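Local coordinates for lectin (Trichosanthes anguina, PDB 4HR6), which probably binds galactose-containing sugars as the lectin chain of a three-chain, nontoxic homologue of type II ribosome-inactivating proteins, at residues N121-W129 with D210-V218; T10-D21 with L35-W46. All coordinates share one frame; numbering follows the deposited sequence.

From the N terminus, contact 2 comes first. It closes the loop 22-34 by pairing strands 19-22 and 33-36 as a hairpin, and its two segments carry much of one galactoside pocket. Contact 1 opens only after contact 2 has closed, so the two are in series and neither nests nor crosses. It joins Asn121-Trp129, near the end of the first ricin-type trefoil region, to Asp210-Val218 in the second, 81 residues on. Contact 2 thus ties one trefoil together locally, and contact 1 ties the two trefoils to each other. Their centres are about 18 Å apart, yet they touch where Ser126 and Trp129 pack on Ser13, Gly14, Arg15 and Val20.

Contact 1. Residues N121-W129 with D210-V218; sequences NTYSASQGW and DGSNNQRWV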
loop_
_atom_site.group_PDB
_atom_site.type_symbol
_atom_site.label_atom_id
_atom_site.label_comp_id
_atom_site.label_asym_id
_atom_site.label_seq_id
_atom_site.Cartn_x
_atom_site.Cartn_y
_atom_site.Cartn_z
ATOM N N ASN C 121 23.506 11.871 7.993
ATOM C CA ASN C 121 22.244 11.139 7.976
ATOM C C ASN C 121 21.970 10.465 9.316
ATOM O O ASN C 121 22.650 9.514 9.685
ATOM C CB ASN C 121 22.233 10.104 6.841
ATOM C CG ASN C 121 20.884 9.411 6.682
ATOM O OD1 ASN C 121 19.831 9.953 7.042
ATOM N ND2 ASN C 121 20.913 8.209 6.137
ATOM N N THR C 122 20.968 10.973 10.028
ATOM C CA THR C 122 20.500 10.378 11.283
ATOM C C THR C 122 19.050 9.889 11.175
ATOM O O THR C 122 18.438 9.535 12.181
ATOM C CB THR C 122 20.613 11.375 12.453
ATOM O OG1 THR C 122 19.882 12.573 12.153
ATOM C CG2 THR C 122 22.077 11.716 12.702
ATOM N N TYR C 123 18.508 9.868 9.956
ATOM C CA TYR C 123 17.167 9.347 9.709
ATOM C C TYR C 123 16.113 10.102 10.500
ATOM O O TYR C 123 15.223 9.512 11.112
ATOM C CB TYR C 123 17.107 7.856 10.010
ATOM C CG TYR C 123 18.005 7.041 9.114
ATOM C CD1 TYR C 123 17.621 6.734 7.810
ATOM C CD2 TYR C 123 19.234 6.560 9.568
ATOM C CE1 TYR C 123 18.434 5.973 6.985
ATOM C CE2 TYR C 123 20.053 5.801 8.744
ATOM C CZ TYR C 123 19.647 5.512 7.455
ATOM O OH TYR C 123 20.453 4.762 6.630
ATOM N N SER C 124 16.232 11.420 10.457
ATOM C CA SER C 124 15.328 12.322 11.132
ATOM C C SER C 124 14.163 12.673 10.237
ATOM O O SER C 124 14.255 12.543 9.014
ATOM C CB SER C 124 16.081 13.606 11.511
ATOM O OG SER C 124 17.295 13.269 12.162
ATOM N N ALA C 125 13.083 13.144 10.857
ATOM C CA ALA C 125 11.914 13.632 10.141
ATOM C C ALA C 125 12.259 14.827 9.260
ATOM O O ALA C 125 11.590 15.076 8.253
ATOM C CB ALA C 125 10.803 14.000 11.111
ATOM N N SER C 126 13.302 15.561 9.636
ATOM C CA SER C 126 13.817 16.653 8.815
ATOM C C SER C 126 14.584 16.133 7.586
ATOM O O SER C 126 14.929 16.920 6.696
ATOM C CB SER C 126 14.724 17.556 9.667
ATOM O OG SER C 126 15.793 16.803 10.225
ATOM N N GLN C 127 14.859 14.824 7.553
ATOM C CA GLN C 127 15.502 14.160 6.410
ATOM C C GLN C 127 14.578 13.183 5.629
ATOM O O GLN C 127 15.055 12.322 4.880
ATOM C CB GLN C 127 16.753 13.429 6.904
ATOM C CG GLN C 127 17.706 14.359 7.652
ATOM C CD GLN C 127 19.002 13.692 8.050
ATOM O OE1 GLN C 127 19.006 12.647 8.713
ATOM N NE2 GLN C 127 20.123 14.299 7.656
ATOM N N GLY C 128 13.266 13.324 5.803
ATOM C CA GLY C 128 12.288 12.438 5.167
ATOM C C GLY C 128 11.567 13.144 4.046
ATOM O O GLY C 128 11.089 14.273 4.205
ATOM N N TRP C 129 11.482 12.487 2.897
ATOM C CA TRP C 129 10.866 13.118 1.724
ATOM C C TRP C 129 9.938 12.157 0.984
ATOM O O TRP C 129 10.188 10.967 0.956
ATOM C CB TRP C 129 11.957 13.602 0.765
ATOM C CG TRP C 129 12.986 14.447 1.412
ATOM C CD1 TRP C 129 14.192 14.042 1.900
ATOM C CD2 TRP C 129 12.904 15.846 1.645
ATOM N NE1 TRP C 129 14.867 15.107 2.426
ATOM C CE2 TRP C 129 14.096 16.230 2.285
ATOM C CE3 TRP C 129 11.929 16.817 1.380
ATOM C CZ2 TRP C 129 14.349 17.543 2.665
ATOM C CZ3 TRP C 129 12.177 18.130 1.756
ATOM C CH2 TRP C 129 13.385 18.481 2.390
ATOM N N ASP C 210 9.123 17.804 16.443
ATOM C CA ASP C 210 10.363 18.584 16.513
ATOM C C ASP C 210 11.393 18.168 15.454
ATOM O O ASP C 210 12.578 18.500 15.573
ATOM C CB ASP C 210 10.971 18.486 17.922
ATOM C CG ASP C 210 11.428 17.073 18.274
ATOM O OD1 ASP C 210 11.539 16.761 19.478
ATOM O OD2 ASP C 210 11.674 16.265 17.355
ATOM N N GLY C 211 10.953 17.430 14.434
ATOM C CA GLY C 211 11.825 17.055 13.316
ATOM C C GLY C 211 12.914 16.033 13.604
ATOM O O GLY C 211 13.851 15.891 12.808
ATOM N N SER C 212 12.791 15.292 14.709
ATOM C CA SER C 212 13.864 14.383 15.157
ATOM C C SER C 212 13.731 12.940 14.632
ATOM O O SER C 212 12.773 12.602 13.939
ATOM C CB SER C 212 13.926 14.385 16.691
ATOM O OG SER C 212 12.688 13.980 17.263
ATOM N N ASN C 213 14.693 12.090 14.992
ATOM C CA ASN C 213 14.744 10.706 14.503
ATOM C C ASN C 213 14.019 9.665 15.382
ATOM O O ASN C 213 14.391 8.490 15.420
ATOM C CB ASN C 213 16.205 10.282 14.302
ATOM C CG ASN C 213 16.980 10.232 15.602
ATOM O OD1 ASN C 213 16.562 10.813 16.603
ATOM N ND2 ASN C 213 18.113 9.545 15.592
ATOM N N ASN C 214 12.989 10.091 16.091
ATOM C CA ASN C 214 12.065 9.142 16.691
ATOM C C ASN C 214 10.618 9.558 16.443
ATOM O O ASN C 214 9.722 9.129 17.154
ATOM C CB ASN C 214 12.370 8.981 18.176
ATOM C CG ASN C 214 12.692 10.299 18.843
ATOM O OD1 ASN C 214 11.921 11.263 18.750
ATOM N ND2 ASN C 214 13.846 10.358 19.510
ATOM N N GLN C 215 10.409 10.383 15.415
ATOM C CA GLN C 215 9.077 10.754 14.943
ATOM C C GLN C 215 8.892 10.386 13.452
ATOM O O GLN C 215 7.992 10.903 12.785
ATOM C CB GLN C 215 8.848 12.257 15.158
ATOM C CG GLN C 215 9.018 12.703 16.601
ATOM C CD GLN C 215 8.666 14.163 16.817
ATOM O OE1 GLN C 215 9.057 15.025 16.040
ATOM N NE2 GLN C 215 7.927 14.445 17.882
ATOM N N ARG C 216 9.749 9.505 12.942
ATOM C CA ARG C 216 9.785 9.187 11.508
ATOM C C ARG C 216 9.534 7.715 11.273
ATOM O O ARG C 216 10.302 6.870 11.724
ATOM C CB ARG C 216 11.121 9.572 10.864
ATOM C CG ARG C 216 11.116 9.459 9.333
ATOM C CD ARG C 216 12.344 10.078 8.669
ATOM N NE ARG C 216 12.652 9.461 7.376
ATOM C CZ ARG C 216 13.825 9.541 6.740
ATOM N NH1 ARG C 216 14.857 10.219 7.248
ATOM N NH2 ARG C 216 13.980 8.924 5.582
ATOM N N TRP C 217 8.477 7.435 10.510
ATOM C CA TRP C 217 7.945 6.079 10.331
ATOM C C TRP C 217 7.768 5.737 8.861
ATOM O O TRP C 217 7.431 6.604 8.069
ATOM C CB TRP C 217 6.586 5.998 11.016
ATOM C CG TRP C 217 6.663 6.422 12.424
ATOM C CD1 TRP C 217 6.281 7.632 12.956
ATOM C CD2 TRP C 217 7.194 5.660 13.498
ATOM N NE1 TRP C 217 6.524 7.647 14.298
ATOM C CE2 TRP C 217 7.096 6.452 14.657
ATOM C CE3 TRP C 217 7.751 4.379 13.595
ATOM C CZ2 TRP C 217 7.520 6.002 15.897
ATOM C CZ3 TRP C 217 8.178 3.936 14.825
ATOM C CH2 TRP C 217 8.057 4.741 15.961
ATOM N N VAL C 218 7.972 4.469 8.509
ATOM C CA VAL C 218 7.661 3.994 7.164
ATOM C C VAL C 218 6.751 2.750 7.198
ATOM O O VAL C 218 7.028 1.758 7.900
ATOM C CB VAL C 218 8.941 3.746 6.329
ATOM C CG1 VAL C 218 9.876 2.756 7.004
ATOM C CG2 VAL C 218 8.585 3.281 4.924
#
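Ser124-Ser126 runs against Gly211-Asn213 without forming a sheet, and the CA atoms of Ser124 and Asn213 come within 3.8 Å. Two backbone bonds join the loops. Ala125 N gives to Ser212 O at 3.1 Å, and Ser126 N gives to Gly211 O at 3.2 Å. Ser126 OG adds a weak bond to Gly211 O. The methyl of Ala125 lies against the Gly211-Ser212 peptide.

Arg216 is the main side chain. Its CG is anti to the backbone N (chi1 -171°) and its chain is extended as far as NE, which carries the guanidinium against the turn at Ser124-Gly128. NH1 gives a hydrogen bond to Ser124 O at 3.0 Å, bent to 143° at the hydrogen. Gln127 N reaches the same oxygen from the opposite face of its plane, so two donors grip it. Gly128 CA sits 3.6 Å above the centre of the guanidinium plane. NH2 is held by Gly92 and Thr94. Bonds at both terminal nitrogens should limit rotation of the group.

Asn213 lays CB 3.2 Å from Thr122 O, and its ND2 bonds that oxygen weakly. Gln127 braces the first loop from within. Its OE1 takes Thr122 N in the carbonyl plane, on a lone pair, and its NE2 reaches Val120 and Thr106. Asn121 OD1 accepts from Tyr123 N and makes an Asx turn. Here two loops from successive ricin-type beta-trefoil regions meet, with an arginine of the second laid against a turn of the first.

Contact 2. Residues T10-D21 with L35-W46; sequences TRISGRDALCVD and LYPCGQQVNQKW. With AMG (methyl alpha-D-galactopyranoside), chain D.
Asp21 and Tyr36 both hold CG anti to the backbone N (chi1 171° and -159°), which turns the carboxylate and the ring to the same galactoside. This is a sugar pocket of a ricin-type beta-trefoil. It is built on the antiparallel hairpin of strands 19-22 and 33-36. Cys19 and Tyr36 form a hydrogen-bonded pair, and Val20 and Leu35 a non-hydrogen-bonded one. The Cys19-Cys38 disulfide ties the hairpin to the next loop. Leu18 CD2 packs on the Pro37 ring at CD.

The Tyr36 ring presents one face to the sugar, with AMG C4 3.7 Å above its centre; Pro37 CD is near the rim of the opposite face. Each oxygen of Asp21 accepts from one sugar hydroxyl: OD1 from O3 at 2.6 Å and OD2 from O4 at 2.8 Å. Gln41 NE2 and Asn43 ND2 both give to O3, and Gly24 N also bonds the ligand.

Gln44 is the second shell. Its NE2 gives to the anti lone pair of Asp21 OD1 at 3.0 Å and also to Pro37 O, while its OE1 takes Gly39 N. Three bonds grip the amide, which should help to position the carboxylate.

Away from the sugar, Ile12 CD1 lies over one face of the Trp46 indole. Thr10 and Trp46 exchange two backbone bonds. Trp46 NE1 gives to Val20 O at 3.2 Å, with the oxygen in the ring plane and the N-H nearly straight at 167°, although the donor stands well above the Val20 carbonyl plane.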
loop_
_atom_site.group_PDB
_atom_site.type_symbol
_atom_site.label_atom_id
_atom_site.label_comp_id
_atom_site.label_asym_id
_atom_site.label_seq_id
_atom_site.Cartn_x
_atom_site.Cartn_y
_atom_site.Cartn_z
ATOM N N THR C 10 7.720 15.396 -11.411
ATOM C CA THR C 10 6.857 15.321 -10.215
ATOM C C THR C 10 7.216 16.408 -9.172
ATOM O O THR C 10 7.976 17.335 -9.478
ATOM C CB THR C 10 6.963 13.913 -9.600
ATOM O OG1 THR C 10 5.994 13.745 -8.558
ATOM C CG2 THR C 10 8.348 13.665 -9.067
ATOM N N ARG C 11 6.664 16.298 -7.958
ATOM C CA ARG C 11 7.073 17.158 -6.836
ATOM C C ARG C 11 7.808 16.356 -5.777
ATOM O O ARG C 11 7.744 15.118 -5.740
ATOM C CB ARG C 11 5.875 17.871 -6.206
ATOM C CG ARG C 11 5.241 18.924 -7.104
ATOM C CD ARG C 11 3.726 18.865 -7.086
ATOM N NE ARG C 11 3.125 19.977 -6.380
ATOM C CZ ARG C 11 1.847 20.053 -6.023
ATOM N NH1 ARG C 11 1.002 19.066 -6.284
ATOM N NH2 ARG C 11 1.415 21.135 -5.382
ATOM N N ILE C 12 8.546 17.080 -4.942
ATOM C CA ILE C 12 9.206 16.500 -3.783
ATOM C C ILE C 12 8.705 17.280 -2.580
ATOM O O ILE C 12 8.919 18.493 -2.496
ATOM C CB ILE C 12 10.731 16.608 -3.876
ATOM C CG1 ILE C 12 11.214 16.109 -5.234
ATOM C CG2 ILE C 12 11.397 15.821 -2.751
ATOM C CD1 ILE C 12 12.714 16.136 -5.398
ATOM N N SER C 13 8.000 16.602 -1.672
ATOM C CA SER C 13 7.519 17.243 -0.455
ATOM C C SER C 13 8.143 16.582 0.762
ATOM O O SER C 13 8.708 15.484 0.671
ATOM C CB SER C 13 5.992 17.239 -0.396
ATOM O OG SER C 13 5.459 15.941 -0.237
ATOM N N GLY C 14 8.088 17.271 1.901
ATOM C CA GLY C 14 8.664 16.728 3.136
ATOM C C GLY C 14 8.250 17.466 4.398
ATOM O O GLY C 14 7.047 17.618 4.684
ATOM N N ARG C 15 9.264 17.914 5.147
ATOM C CA ARG C 15 9.093 18.677 6.386
ATOM C C ARG C 15 7.809 19.478 6.452
ATOM O O ARG C 15 7.593 20.402 5.657
ATOM C CB ARG C 15 10.268 19.638 6.552
ATOM C CG ARG C 15 11.315 19.190 7.546
ATOM C CD ARG C 15 11.013 19.674 8.957
ATOM N NE ARG C 15 12.252 20.013 9.649
ATOM C CZ ARG C 15 12.335 20.464 10.898
ATOM N NH1 ARG C 15 13.528 20.731 11.411
ATOM N NH2 ARG C 15 11.242 20.638 11.630
ATOM N N ASP C 16 6.944 19.114 7.394
ATOM C CA ASP C 16 5.686 19.818 7.598
ATOM C C ASP C 16 4.827 19.957 6.332
ATOM O O ASP C 16 3.947 20.815 6.267
ATOM C CB ASP C 16 5.954 21.191 8.260
ATOM C CG ASP C 16 6.061 21.092 9.788
ATOM O OD1 ASP C 16 5.089 21.488 10.466
ATOM O OD2 ASP C 16 7.081 20.574 10.306
ATOM N N ALA C 17 5.055 19.082 5.348
ATOM C CA ALA C 17 4.269 19.050 4.104
ATOM C C ALA C 17 4.657 20.122 3.108
ATOM O O ALA C 17 3.892 20.428 2.205
ATOM C CB ALA C 17 2.767 19.139 4.400
ATOM N N LEU C 18 5.841 20.692 3.265
ATOM C CA LEU C 18 6.281 21.744 2.366
ATOM C C LEU C 18 7.044 21.145 1.201
ATOM O O LEU C 18 7.567 20.036 1.298
ATOM C CB LEU C 18 7.137 22.766 3.113
ATOM C CG LEU C 18 6.337 23.603 4.118
ATOM C CD1 LEU C 18 7.243 24.140 5.214
ATOM C CD2 LEU C 18 5.623 24.740 3.410
ATOM N N CYS C 19 7.117 21.914 0.116
ATOM C CA CYS C 19 7.718 21.468 -1.134
ATOM C C CYS C 19 9.112 22.048 -1.392
ATOM O O CYS C 19 9.407 23.191 -1.030
ATOM C CB CYS C 19 6.784 21.807 -2.293
ATOM S SG CYS C 19 5.465 20.587 -2.487
ATOM N N VAL C 20 9.957 21.226 -2.015
ATOM C CA VAL C 20 11.264 21.632 -2.487
ATOM C C VAL C 20 11.077 22.598 -3.673
ATOM O O VAL C 20 10.349 22.325 -4.635
ATOM C CB VAL C 20 12.111 20.405 -2.857
ATOM C CG1 VAL C 20 13.441 20.815 -3.462
ATOM C CG2 VAL C 20 12.331 19.533 -1.624
ATOM N N ASP C 21 11.734 23.749 -3.571
ATOM C CA ASP C 21 11.405 24.921 -4.379
ATOM C C ASP C 21 12.708 25.690 -4.601
ATOM O O ASP C 21 13.409 26.021 -3.638
ATOM C CB ASP C 21 10.343 25.752 -3.631
ATOM C CG ASP C 21 10.065 27.108 -4.273
ATOM O OD1 ASP C 21 8.875 27.488 -4.406
ATOM O OD2 ASP C 21 11.038 27.809 -4.615
ATOM N N LEU C 35 12.427 25.106 1.317
ATOM C CA LEU C 35 11.071 24.621 1.535
ATOM C C LEU C 35 10.122 25.779 1.301
ATOM O O LEU C 35 10.398 26.885 1.734
ATOM C CB LEU C 35 10.862 24.146 2.969
ATOM C CG LEU C 35 11.553 22.889 3.473
ATOM C CD1 LEU C 35 11.004 22.589 4.860
ATOM C CD2 LEU C 35 11.351 21.706 2.536
ATOM N N TYR C 36 8.986 25.517 0.663
ATOM C CA TYR C 36 7.994 26.552 0.400
ATOM C C TYR C 36 6.614 25.901 0.220
ATOM O O TYR C 36 6.529 24.776 -0.243
ATOM C CB TYR C 36 8.394 27.347 -0.856
ATOM C CG TYR C 36 7.754 28.716 -0.957
ATOM C CD1 TYR C 36 8.332 29.830 -0.332
ATOM C CD2 TYR C 36 6.573 28.905 -1.665
ATOM C CE1 TYR C 36 7.746 31.088 -0.414
ATOM C CE2 TYR C 36 5.978 30.160 -1.750
ATOM C CZ TYR C 36 6.571 31.247 -1.124
ATOM O OH TYR C 36 5.983 32.481 -1.215
ATOM N N PRO C 37 5.530 26.599 0.599
ATOM C CA PRO C 37 4.195 26.075 0.329
ATOM C C PRO C 37 4.063 25.448 -1.062
ATOM O O PRO C 37 4.507 26.042 -2.048
ATOM C CB PRO C 37 3.312 27.319 0.439
ATOM C CG PRO C 37 4.021 28.203 1.409
ATOM C CD PRO C 37 5.473 27.800 1.450
ATOM N N CYS C 38 3.470 24.255 -1.127
ATOM C CA CYS C 38 3.319 23.546 -2.387
ATOM C C CYS C 38 2.328 24.268 -3.259
ATOM O O CYS C 38 1.287 24.715 -2.789
ATOM C CB CYS C 38 2.842 22.116 -2.167
ATOM S SG CYS C 38 3.995 21.123 -1.216
ATOM N N GLY C 39 2.678 24.389 -4.535
ATOM C CA GLY C 39 1.792 24.962 -5.539
ATOM C C GLY C 39 2.156 24.420 -6.905
ATOM O O GLY C 39 3.008 23.540 -7.025
ATOM N N GLN C 40 1.530 24.966 -7.940
ATOM C CA GLN C 40 1.725 24.467 -9.297
ATOM C C GLN C 40 2.844 25.190 -10.058
ATOM O O GLN C 40 2.969 25.012 -11.265
ATOM C CB GLN C 40 0.407 24.557 -10.079
ATOM C CG GLN C 40 -0.808 24.091 -9.284
ATOM C CD GLN C 40 -1.780 23.259 -10.108
ATOM O OE1 GLN C 40 -2.371 23.745 -11.079
ATOM N NE2 GLN C 40 -1.955 21.995 -9.722
ATOM N N GLN C 41 3.666 25.976 -9.360
ATOM C CA GLN C 41 4.696 26.792 -10.017
ATOM C C GLN C 41 5.859 25.945 -10.519
ATOM O O GLN C 41 6.321 25.033 -9.835
ATOM C CB GLN C 41 5.216 27.927 -9.111
ATOM C CG GLN C 41 5.648 27.528 -7.705
ATOM C CD GLN C 41 4.592 27.860 -6.663
ATOM O OE1 GLN C 41 3.425 27.505 -6.813
ATOM N NE2 GLN C 41 4.995 28.562 -5.612
ATOM N N VAL C 42 6.338 26.291 -11.711
ATOM C CA VAL C 42 7.332 25.499 -12.445
ATOM C C VAL C 42 8.649 25.298 -11.692
ATOM O O VAL C 42 9.383 24.344 -11.967
ATOM C CB VAL C 42 7.617 26.130 -13.838
ATOM C CG1 VAL C 42 8.395 27.440 -13.700
ATOM C CG2 VAL C 42 8.354 25.151 -14.746
ATOM N N ASN C 43 8.953 26.199 -10.757
ATOM C CA ASN C 43 10.160 26.069 -9.917
ATOM C C ASN C 43 10.001 25.038 -8.784
ATOM O O ASN C 43 10.939 24.812 -8.004
ATOM C CB ASN C 43 10.613 27.435 -9.356
ATOM C CG ASN C 43 9.525 28.155 -8.576
ATOM O OD1 ASN C 43 8.422 28.379 -9.083
ATOM N ND2 ASN C 43 9.837 28.540 -7.343
ATOM N N GLN C 44 8.821 24.416 -8.702
ATOM C CA GLN C 44 8.601 23.266 -7.804
ATOM C C GLN C 44 8.490 21.927 -8.537
ATOM O O GLN C 44 8.380 20.887 -7.896
ATOM C CB GLN C 44 7.365 23.496 -6.936
ATOM C CG GLN C 44 7.637 24.454 -5.792
ATOM C CD GLN C 44 6.439 24.689 -4.906
ATOM O OE1 GLN C 44 5.399 24.039 -5.051
ATOM N NE2 GLN C 44 6.575 25.633 -3.977
ATOM N N LYS C 45 8.524 21.961 -9.869
ATOM C CA LYS C 45 8.518 20.749 -10.678
ATOM C C LYS C 45 9.931 20.219 -10.735
ATOM O O LYS C 45 10.870 20.968 -10.989
ATOM C CB LYS C 45 8.049 21.012 -12.109
ATOM C CG LYS C 45 6.741 21.768 -12.243
ATOM C CD LYS C 45 5.529 20.934 -11.877
ATOM C CE LYS C 45 4.250 21.651 -12.300
ATOM N NZ LYS C 45 3.156 21.495 -11.299
ATOM N N TRP C 46 10.081 18.925 -10.495
ATOM C CA TRP C 46 11.372 18.268 -10.581
ATOM C C TRP C 46 11.269 17.087 -11.532
ATOM O O TRP C 46 10.308 16.307 -11.486
ATOM C CB TRP C 46 11.836 17.826 -9.198
ATOM C CG TRP C 46 12.176 18.989 -8.324
ATOM C CD1 TRP C 46 11.336 19.648 -7.486
ATOM C CD2 TRP C 46 13.444 19.656 -8.235
ATOM N NE1 TRP C 46 12.001 20.675 -6.862
ATOM C CE2 TRP C 46 13.295 20.708 -7.307
ATOM C CE3 TRP C 46 14.689 19.466 -8.850
ATOM C CZ2 TRP C 46 14.351 21.574 -6.969
ATOM C CZ3 TRP C 46 15.740 20.324 -8.512
ATOM C CH2 TRP C 46 15.560 21.364 -7.575
HETATM C C1 AMG D . 8.136 33.361 -5.337
HETATM C C2 AMG D . 7.920 31.995 -5.990
HETATM C C3 AMG D . 7.936 30.863 -4.959
HETATM C C4 AMG D . 9.134 30.954 -4.009
HETATM C C5 AMG D . 9.364 32.384 -3.493
HETATM C C6 AMG D . 10.692 32.502 -2.744
HETATM C C7 AMG D . 6.396 34.945 -4.847
HETATM O O1 AMG D . 7.010 33.699 -4.511
HETATM O O2 AMG D . 6.665 31.995 -6.680
HETATM O O3 AMG D . 7.956 29.592 -5.628
HETATM O O4 AMG D . 10.307 30.461 -4.667
HETATM O O5 AMG D . 9.349 33.336 -4.567
HETATM O O6 AMG D . 10.554 33.392 -1.630
HETATM O O HOH W 1 8.474 20.168 -5.390
HETATM O O HOH W 2 2.588 22.802 1.263
#